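PDB 5I2A: diol-dehydratase from Roseburia inulinivorans, which probably catalyses the B12-independent dehydration of 1,2-propanediol as a glycyl radical enzyme. Local coordinates for residues 169-174 with 285-290; 275-280 with 343-348; 350-355 with 429-434. All coordinates share one frame; numbering follows the deposited sequence.

Interaction 1. Residues 169-174 with 285-290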
loop_
_atom_site.group_PDB
_atom_site.type_symbol
_atom_site.label_atom_id
_atom_site.label_comp_id
_atom_site.label_asym_id
_atom_site.label_seq_id
_atom_site.Cartn_x
_atom_site.Cartn_y
_atom_site.Cartn_z
ATOM N N VAL A 169 13.868 10.863 -18.582
ATOM C CA VAL A 169 12.730 11.634 -18.178
ATOM C C VAL A 169 12.434 12.671 -19.295
ATOM O O VAL A 169 13.209 12.793 -20.254
ATOM C CB VAL A 169 13.084 12.265 -16.813
ATOM C CG1 VAL A 169 13.655 13.688 -16.935
ATOM C CG2 VAL A 169 12.058 12.037 -15.787
ATOM N N GLN A 170 11.322 13.394 -19.201
ATOM C CA GLN A 170 10.989 14.401 -20.208
ATOM C C GLN A 170 11.770 15.711 -19.999
ATOM O O GLN A 170 11.199 16.713 -19.575
ATOM C CB GLN A 170 9.479 14.699 -20.197
ATOM C CG GLN A 170 8.573 13.581 -20.729
ATOM C CD GLN A 170 7.094 13.790 -20.363
ATOM O OE1 GLN A 170 6.652 14.916 -20.114
ATOM N NE2 GLN A 170 6.331 12.696 -20.316
ATOM N N TYR A 171 13.068 15.704 -20.288
ATOM C CA TYR A 171 13.850 16.936 -20.193
ATOM C C TYR A 171 13.219 18.023 -21.063
ATOM O O TYR A 171 13.183 19.187 -20.685
ATOM C CB TYR A 171 15.299 16.711 -20.620
ATOM C CG TYR A 171 16.045 15.675 -19.807
ATOM C CD1 TYR A 171 16.659 16.012 -18.618
ATOM C CD2 TYR A 171 16.141 14.369 -20.250
ATOM C CE1 TYR A 171 17.346 15.063 -17.876
ATOM C CE2 TYR A 171 16.820 13.409 -19.522
ATOM C CZ TYR A 171 17.428 13.763 -18.337
ATOM O OH TYR A 171 18.116 12.820 -17.614
ATOM N N GLU A 172 12.706 17.621 -22.220
ATOM C CA GLU A 172 12.153 18.568 -23.176
ATOM C C GLU A 172 10.886 19.250 -22.642
ATOM O O GLU A 172 10.579 20.381 -23.026
ATOM C CB GLU A 172 11.865 17.877 -24.507
ATOM C CG GLU A 172 10.746 16.851 -24.447
ATOM C CD GLU A 172 11.183 15.490 -23.891
ATOM O OE1 GLU A 172 12.393 15.272 -23.628
ATOM O OE2 GLU A 172 10.292 14.637 -23.707
ATOM N N THR A 173 10.149 18.570 -21.765
ATOM C CA THR A 173 8.982 19.194 -21.167
ATOM C C THR A 173 9.419 20.335 -20.250
ATOM O O THR A 173 8.854 21.423 -20.292
ATOM C CB THR A 173 8.127 18.190 -20.373
ATOM O OG1 THR A 173 7.579 17.221 -21.275
ATOM C CG2 THR A 173 6.998 18.918 -19.671
ATOM N N VAL A 174 10.436 20.086 -19.436
ATOM C CA VAL A 174 10.936 21.103 -18.519
ATOM C C VAL A 174 11.483 22.318 -19.292
ATOM O O VAL A 174 11.246 23.459 -18.920
ATOM C CB VAL A 174 12.033 20.527 -17.590
ATOM C CG1 VAL A 174 12.606 21.613 -16.687
ATOM C CG2 VAL A 174 11.471 19.363 -16.748
ATOM N N ILE A 285 20.355 7.377 -14.852
ATOM C CA ILE A 285 19.580 8.544 -15.228
ATOM C C ILE A 285 20.208 9.073 -16.528
ATOM O O ILE A 285 21.298 9.675 -16.515
ATOM C CB ILE A 285 19.588 9.610 -14.113
ATOM C CG1 ILE A 285 19.029 9.015 -12.816
ATOM C CG2 ILE A 285 18.837 10.867 -14.551
ATOM C CD1 ILE A 285 17.606 8.416 -12.940
ATOM N N SER A 286 19.547 8.810 -17.649
ATOM C CA SER A 286 20.174 8.984 -18.952
ATOM C C SER A 286 19.614 10.167 -19.741
ATOM O O SER A 286 18.438 10.182 -20.109
ATOM C CB SER A 286 20.029 7.696 -19.768
ATOM O OG SER A 286 20.569 6.595 -19.054
ATOM N N PRO A 287 20.472 11.163 -20.010
ATOM C CA PRO A 287 20.077 12.357 -20.772
ATOM C C PRO A 287 19.395 12.030 -22.102
ATOM O O PRO A 287 18.560 12.805 -22.549
ATOM C CB PRO A 287 21.408 13.082 -20.993
ATOM C CG PRO A 287 22.198 12.719 -19.768
ATOM C CD PRO A 287 21.854 11.265 -19.516
ATOM N N GLY A 288 19.716 10.899 -22.714
ATOM C CA GLY A 288 19.012 10.512 -23.933
ATOM C C GLY A 288 19.383 11.407 -25.121
ATOM O O GLY A 288 20.555 11.766 -25.274
ATOM N N ARG A 289 18.396 11.769 -25.946
ATOM C CA ARG A 289 18.659 12.469 -27.214
ATOM C C ARG A 289 18.902 13.973 -27.004
ATOM O O ARG A 289 18.163 14.819 -27.504
ATOM C CB ARG A 289 17.502 12.262 -28.194
ATOM C CG ARG A 289 17.096 10.805 -28.392
ATOM C CD ARG A 289 16.167 10.686 -29.599
ATOM N NE ARG A 289 16.905 10.786 -30.855
ATOM C CZ ARG A 289 16.336 10.770 -32.056
ATOM N NH1 ARG A 289 15.011 10.672 -32.179
ATOM N NH2 ARG A 289 17.091 10.854 -33.137
ATOM N N PHE A 290 19.952 14.272 -26.252
ATOM C CA PHE A 290 20.356 15.628 -25.901
ATOM C C PHE A 290 20.578 16.497 -27.141
ATOM O O PHE A 290 20.219 17.662 -27.128
ATOM C CB PHE A 290 21.616 15.530 -25.038
ATOM C CG PHE A 290 22.176 16.832 -24.547
ATOM C CD1 PHE A 290 23.171 17.484 -25.263
ATOM C CD2 PHE A 290 21.816 17.334 -23.313
ATOM C CE1 PHE A 290 23.750 18.640 -24.775
ATOM C CE2 PHE A 290 22.389 18.496 -22.822
ATOM C CZ PHE A 290 23.353 19.154 -23.559
#
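The phenol oxygen of Tyr171 is hydrogen-bonded to Gln273 OE1 on helix 262-279, and around this bond the phenol settles against the CG2 methyl of Ile285 and the backbone of Ser286 and Pro287. Ile285 CG2 packs 3.7 Å from Tyr171 OH, the two side chains meeting at about a right angle. Ser286 O lies 3.6 Å from the same Tyr171 OH, near the ring plane and at its edge; it is already bonded to Thr168 OG1, so here the phenol is a neighbour rather than a partner. Further back along the ring, Tyr171 CE2 is 3.5 Å from Pro287 O and 3.6 Å from Pro287 CA. Tyr171 opens helix 171-190 in the part of the chain related to pyruvate formate lyase, just after Gln170 at the N-cap position, whose side-chain OE1 accepts from Thr173 OG1 at 2.7 Å. The other segment is the loop running from strand 283-285 to helix 290-293; the contact therefore ties the start of a helix to a buried connection. With CG beside its own backbone N (chi1 -59°), the ring swings off the first turn and reaches across to that loop. The Gln273 amide works on both sides: its OE1 holds the phenol and its NE2 bonds Ile285 O. A phenylalanine in place of Tyr171 would keep the ring but would probably leave Gln273 OE1 without its mate and the amide less firmly fixed. One face of the Tyr171 ring is roofed by Val169 CG1, which stands 3.9 Å above the plane over its centre.

Interaction 2. Residues 275-280 with 343-348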
loop_
_atom_site.group_PDB
_atom_site.type_symbol
_atom_site.label_atom_id
_atom_site.label_comp_id
_atom_site.label_asym_id
_atom_site.label_seq_id
_atom_site.Cartn_x
_atom_site.Cartn_y
_atom_site.Cartn_z
ATOM N N VAL A 275 18.954 16.825 -9.587
ATOM C CA VAL A 275 18.035 16.617 -8.467
ATOM C C VAL A 275 17.348 15.250 -8.531
ATOM O O VAL A 275 16.984 14.709 -7.497
ATOM C CB VAL A 275 16.950 17.719 -8.362
ATOM C CG1 VAL A 275 17.597 19.080 -8.116
ATOM C CG2 VAL A 275 16.026 17.721 -9.592
ATOM N N LEU A 276 17.192 14.690 -9.732
ATOM C CA LEU A 276 16.677 13.332 -9.872
ATOM C C LEU A 276 17.524 12.376 -9.039
ATOM O O LEU A 276 17.004 11.427 -8.470
ATOM C CB LEU A 276 16.656 12.888 -11.338
ATOM C CG LEU A 276 15.534 13.477 -12.202
ATOM C CD1 LEU A 276 15.777 13.147 -13.657
ATOM C CD2 LEU A 276 14.153 12.969 -11.755
ATOM N N GLN A 277 18.823 12.657 -8.951
ATOM C CA GLN A 277 19.759 11.770 -8.264
ATOM C C GLN A 277 19.987 12.169 -6.802
ATOM O O GLN A 277 20.710 11.501 -6.063
ATOM C CB GLN A 277 21.076 11.710 -9.052
ATOM C CG GLN A 277 20.809 11.098 -10.443
ATOM C CD GLN A 277 22.022 10.984 -11.307
ATOM O OE1 GLN A 277 22.776 10.025 -11.205
ATOM N NE2 GLN A 277 22.207 11.956 -12.197
ATOM N N ILE A 278 19.338 13.251 -6.399
ATOM C CA ILE A 278 19.155 13.570 -4.994
ATOM C C ILE A 278 17.863 12.897 -4.493
ATOM O O ILE A 278 17.842 12.320 -3.419
ATOM C CB ILE A 278 19.092 15.099 -4.772
ATOM C CG1 ILE A 278 20.460 15.737 -5.047
ATOM C CG2 ILE A 278 18.619 15.441 -3.361
ATOM C CD1 ILE A 278 20.437 17.265 -4.950
ATOM N N GLU A 279 16.804 12.965 -5.295
ATOM C CA GLU A 279 15.524 12.358 -4.937
ATOM C C GLU A 279 15.685 10.867 -4.697
ATOM O O GLU A 279 15.144 10.332 -3.743
ATOM C CB GLU A 279 14.452 12.586 -6.022
ATOM C CG GLU A 279 13.074 12.084 -5.561
ATOM C CD GLU A 279 11.978 12.176 -6.621
ATOM O OE1 GLU A 279 12.281 12.031 -7.827
ATOM O OE2 GLU A 279 10.812 12.408 -6.220
ATOM N N SER A 280 16.449 10.211 -5.568
ATOM C CA SER A 280 16.734 8.789 -5.442
ATOM C C SER A 280 18.161 8.475 -5.884
ATOM O O SER A 280 18.710 9.169 -6.729
ATOM C CB SER A 280 15.742 7.969 -6.275
ATOM O OG SER A 280 16.126 6.616 -6.305
ATOM N N LEU A 343 27.984 6.376 -13.181
ATOM C CA LEU A 343 26.553 6.523 -12.948
ATOM C C LEU A 343 25.778 6.152 -14.221
ATOM O O LEU A 343 24.556 6.308 -14.277
ATOM C CB LEU A 343 26.223 7.960 -12.504
ATOM C CG LEU A 343 26.689 8.287 -11.077
ATOM C CD1 LEU A 343 26.376 9.738 -10.696
ATOM C CD2 LEU A 343 26.028 7.337 -10.105
ATOM N N PHE A 344 26.515 5.685 -15.235
ATOM C CA PHE A 344 25.938 5.180 -16.480
ATOM C C PHE A 344 24.924 6.157 -17.077
ATOM O O PHE A 344 23.794 5.788 -17.390
ATOM C CB PHE A 344 25.291 3.806 -16.223
ATOM C CG PHE A 344 26.180 2.883 -15.433
ATOM C CD1 PHE A 344 27.120 2.090 -16.074
ATOM C CD2 PHE A 344 26.134 2.875 -14.039
ATOM C CE1 PHE A 344 27.977 1.270 -15.338
ATOM C CE2 PHE A 344 26.991 2.056 -13.298
ATOM C CZ PHE A 344 27.898 1.247 -13.944
ATOM N N GLN A 345 25.337 7.411 -17.190
ATOM C CA GLN A 345 24.471 8.465 -17.675
ATOM C C GLN A 345 24.601 8.500 -19.191
ATOM O O GLN A 345 25.526 9.103 -19.740
ATOM C CB GLN A 345 24.828 9.810 -17.030
ATOM C CG GLN A 345 24.676 9.803 -15.479
ATOM C CD GLN A 345 25.231 11.066 -14.810
ATOM O OE1 GLN A 345 24.476 11.913 -14.329
ATOM N NE2 GLN A 345 26.560 11.178 -14.769
ATOM N N ASN A 346 23.686 7.808 -19.858
ATOM C CA ASN A 346 23.823 7.599 -21.282
ATOM C C ASN A 346 23.213 8.757 -22.063
ATOM O O ASN A 346 22.079 9.160 -21.817
ATOM C CB ASN A 346 23.183 6.288 -21.706
ATOM C CG ASN A 346 23.683 5.818 -23.063
ATOM O OD1 ASN A 346 23.394 6.427 -24.090
ATOM N ND2 ASN A 346 24.433 4.728 -23.066
ATOM N N LEU A 347 23.994 9.276 -23.003
ATOM C CA LEU A 347 23.615 10.420 -23.813
ATOM C C LEU A 347 23.920 10.064 -25.249
ATOM O O LEU A 347 25.048 9.686 -25.585
ATOM C CB LEU A 347 24.365 11.693 -23.378
ATOM C CG LEU A 347 23.957 13.037 -24.006
ATOM C CD1 LEU A 347 24.281 14.190 -23.038
ATOM C CD2 LEU A 347 24.633 13.289 -25.340
ATOM N N ILE A 348 22.909 10.178 -26.098
ATOM C CA ILE A 348 23.013 9.648 -27.449
ATOM C C ILE A 348 22.867 10.766 -28.490
ATOM O O ILE A 348 22.199 11.771 -28.242
ATOM C CB ILE A 348 21.952 8.549 -27.681
ATOM C CG1 ILE A 348 22.352 7.619 -28.832
ATOM C CG2 ILE A 348 20.582 9.154 -27.900
ATOM C CD1 ILE A 348 21.777 6.223 -28.660
HETATM O O HOH W 1 22.535 8.079 -13.206
#
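Where helix 262-279 nears its end it faces the chain leading into strand 346-350, an edge strand, within this chain, of a mixed five-stranded sheet, and the two are joined through the amides of Gln277 and Gln345. Gln277 NE2 donates to Gln345 OE1 at 3.1 Å, and the bond is nearly straight, 173° at the hydrogen. The acceptor lies almost in the amide plane of Gln277, as suits an N-H pointing directly at it. Seen from Gln345, however, the donor comes from above the carbonyl plane, and the two amide planes are turned 69° against each other. Both side chains run extended beyond CG, which lets the amides meet midway between the helix and the residues leading into the strand. Gln345 OE1 also accepts from Gln273 NE2, one turn earlier on the helix, while Gln277 NE2 has a second acceptor in Gln273 O. Two donors thus grip the Gln345 oxygen, and Gln345 NE2 is bonded to Leu323 O, which probably fixes which way round the amide sits. The other end of the Gln277 amide is served by a water: it donates to Gln277 OE1 at 2.8 Å and to Leu343 O at 2.9 Å, bridging the helix to the backbone just before the strand. Leu343 CD1 approaches the same Gln277 OE1 to 3.6 Å, a methyl laid beside the oxygen. These polar groups are buried, yet each has a partner. Leu326 packs on both Gln277 and Leu343, and Ile285 of strand 283-285 also touches Gln277. Leu343 is joined by backbone hydrogen bonding to Ser284 of that short strand, Gln345 and Leu347 pair with strand 380-385, and helix 49-63 packs against Val275 and Ile278.

Interaction 3. Residues 350-355 with 429-434; sequences GGQTVQ and EARNYN
Arg431 stretches its side chain over the backbone of Thr353 and Val354, its CD 3.5 Å from Val354 O and 3.8 Å from Thr353 O. Helix 427-431 brings the arginine here, and the backbone it overlaps is the loop that leaves strand 346-350 on the way to helix 362-374, so the contact joins a short helix to a strand-to-helix connection at the protein surface. The bond that carries it runs from Arg431 NH1 to Val354 O, 3.1 Å long and 158° at the hydrogen. The carbonyl oxygen lies at the edge of the guanidinium and in its plane, whereas the donor is tilted 30° from the carbonyl plane of Val354. An extended run from CG to NE gives the group the reach it needs, although chi1 (-96°) sits away from a staggered value. Arg431 also touches a crystal neighbour, which may influence its pose. Gln352 passes obliquely beside it, with OE1 3.9 Å from Arg431 NE, too far to count as a bond; its NE2 is instead tied to Asp413 OD2. Two backbone carbonyl oxygens also come close: Gln352 O stands 3.6 Å from Arg431 O, the first bonded to Arg289 NH2 and the second to Arg384 NH2.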
loop_
_atom_site.group_PDB
_atom_site.type_symbol
_atom_site.label_atom_id
_atom_site.label_comp_id
_atom_site.label_asym_id
_atom_site.label_seq_id
_atom_site.Cartn_x
_atom_site.Cartn_y
_atom_site.Cartn_z
ATOM N N GLY A 350 22.368 11.645 -32.943
ATOM C CA GLY A 350 21.992 11.127 -34.239
ATOM C C GLY A 350 20.772 10.221 -34.216
ATOM O O GLY A 350 19.973 10.263 -33.288
ATOM N N GLY A 351 20.641 9.400 -35.251
ATOM C CA GLY A 351 19.472 8.568 -35.423
ATOM C C GLY A 351 18.493 9.212 -36.387
ATOM O O GLY A 351 18.908 9.930 -37.290
ATOM N N GLN A 352 17.207 8.956 -36.165
ATOM C CA GLN A 352 16.119 9.427 -37.020
ATOM C C GLN A 352 15.186 10.356 -36.287
ATOM O O GLN A 352 15.048 10.285 -35.065
ATOM C CB GLN A 352 15.291 8.256 -37.559
ATOM C CG GLN A 352 16.083 7.195 -38.276
ATOM C CD GLN A 352 15.250 5.961 -38.607
ATOM O OE1 GLN A 352 14.191 6.056 -39.234
ATOM N NE2 GLN A 352 15.737 4.798 -38.198
ATOM N N THR A 353 14.551 11.237 -37.050
ATOM C CA THR A 353 13.433 12.019 -36.563
ATOM C C THR A 353 12.185 11.138 -36.619
ATOM O O THR A 353 12.220 10.048 -37.187
ATOM C CB THR A 353 13.218 13.270 -37.412
ATOM O OG1 THR A 353 12.863 12.864 -38.739
ATOM C CG2 THR A 353 14.497 14.098 -37.476
ATOM N N VAL A 354 11.084 11.609 -36.048
ATOM C CA VAL A 354 9.851 10.833 -36.043
ATOM C C VAL A 354 9.375 10.634 -37.481
ATOM O O VAL A 354 8.810 9.604 -37.832
ATOM C CB VAL A 354 8.770 11.523 -35.180
ATOM C CG1 VAL A 354 7.420 10.860 -35.356
ATOM C CG2 VAL A 354 9.183 11.485 -33.713
ATOM N N GLN A 355 9.679 11.621 -38.310
ATOM C CA GLN A 355 9.402 11.618 -39.735
ATOM C C GLN A 355 10.215 10.556 -40.504
ATOM O O GLN A 355 9.884 10.197 -41.634
ATOM C CB GLN A 355 9.694 13.018 -40.278
ATOM C CG GLN A 355 9.323 13.280 -41.722
ATOM C CD GLN A 355 9.500 14.749 -42.116
ATOM O OE1 GLN A 355 9.871 15.588 -41.293
ATOM N NE2 GLN A 355 9.198 15.067 -43.371
ATOM N N GLU A 429 6.994 6.311 -31.542
ATOM C CA GLU A 429 7.665 6.310 -30.245
ATOM C C GLU A 429 9.021 5.633 -30.383
ATOM O O GLU A 429 10.027 6.156 -29.938
ATOM C CB GLU A 429 6.804 5.606 -29.191
ATOM C CG GLU A 429 5.618 6.442 -28.743
ATOM C CD GLU A 429 4.608 5.650 -27.921
ATOM O OE1 GLU A 429 4.622 4.401 -27.971
ATOM O OE2 GLU A 429 3.795 6.285 -27.235
ATOM N N ALA A 430 9.023 4.478 -31.031
ATOM C CA ALA A 430 10.212 3.661 -31.161
ATOM C C ALA A 430 11.290 4.424 -31.916
ATOM O O ALA A 430 12.469 4.334 -31.581
ATOM C CB ALA A 430 9.881 2.339 -31.872
ATOM N N ARG A 431 10.871 5.196 -32.917
ATOM C CA ARG A 431 11.802 5.995 -33.703
ATOM C C ARG A 431 12.503 7.048 -32.877
ATOM O O ARG A 431 13.573 7.523 -33.251
ATOM C CB ARG A 431 11.083 6.678 -34.871
ATOM C CG ARG A 431 11.202 5.899 -36.152
ATOM C CD ARG A 431 10.525 6.601 -37.319
ATOM N NE ARG A 431 10.374 5.696 -38.449
ATOM C CZ ARG A 431 9.603 5.945 -39.500
ATOM N NH1 ARG A 431 8.913 7.078 -39.564
ATOM N NH2 ARG A 431 9.533 5.071 -40.495
ATOM N N ASN A 432 11.891 7.419 -31.762
ATOM C CA ASN A 432 12.473 8.416 -30.895
ATOM C C ASN A 432 13.234 7.787 -29.730
ATOM O O ASN A 432 13.446 8.428 -28.709
ATOM C CB ASN A 432 11.390 9.351 -30.363
ATOM C CG ASN A 432 11.971 10.595 -29.740
ATOM O OD1 ASN A 432 12.862 11.202 -30.311
ATOM N ND2 ASN A 432 11.511 10.947 -28.538
ATOM N N TYR A 433 13.649 6.537 -29.869
ATOM C CA TYR A 433 14.279 5.869 -28.727
ATOM C C TYR A 433 15.636 6.467 -28.355
ATOM O O TYR A 433 16.335 7.070 -29.185
ATOM C CB TYR A 433 14.436 4.364 -28.991
ATOM C CG TYR A 433 15.667 3.970 -29.791
ATOM C CD1 TYR A 433 16.874 3.687 -29.154
ATOM C CD2 TYR A 433 15.618 3.854 -31.174
ATOM C CE1 TYR A 433 17.998 3.316 -29.870
ATOM C CE2 TYR A 433 16.749 3.488 -31.907
ATOM C CZ TYR A 433 17.939 3.220 -31.240
ATOM O OH TYR A 433 19.067 2.855 -31.943
ATOM N N ASN A 434 16.021 6.295 -27.098
ATOM C CA ASN A 434 17.430 6.442 -26.771
ATOM C C ASN A 434 17.869 5.263 -25.915
ATOM O O ASN A 434 17.095 4.327 -25.691
ATOM C CB ASN A 434 17.721 7.786 -26.096
ATOM C CG ASN A 434 16.957 7.986 -24.804
ATOM O OD1 ASN A 434 15.991 8.739 -24.756
ATOM N ND2 ASN A 434 17.418 7.348 -23.735
#

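In the fold
Interactions 1 and 2 are both buried and lean on helix 262-279, which supplies a segment of interaction 2 and, through Gln273, a partner for interaction 1. They also meet directly, since Gly288 pairs through its backbone with Asn346 and Ile348, setting the 285-290 loop beside strand 346-350. Interaction 3 lies at the surface, about 14 Å from interaction 1 centre to centre, and holds the chain just beyond that same strand. Arg289 links these two, its NH1 bonding Asn432 OD1. The chemistry shifts accordingly: a ring against backbone, then paired amides with a bridging water, then a guanidinium on a surface carbonyl.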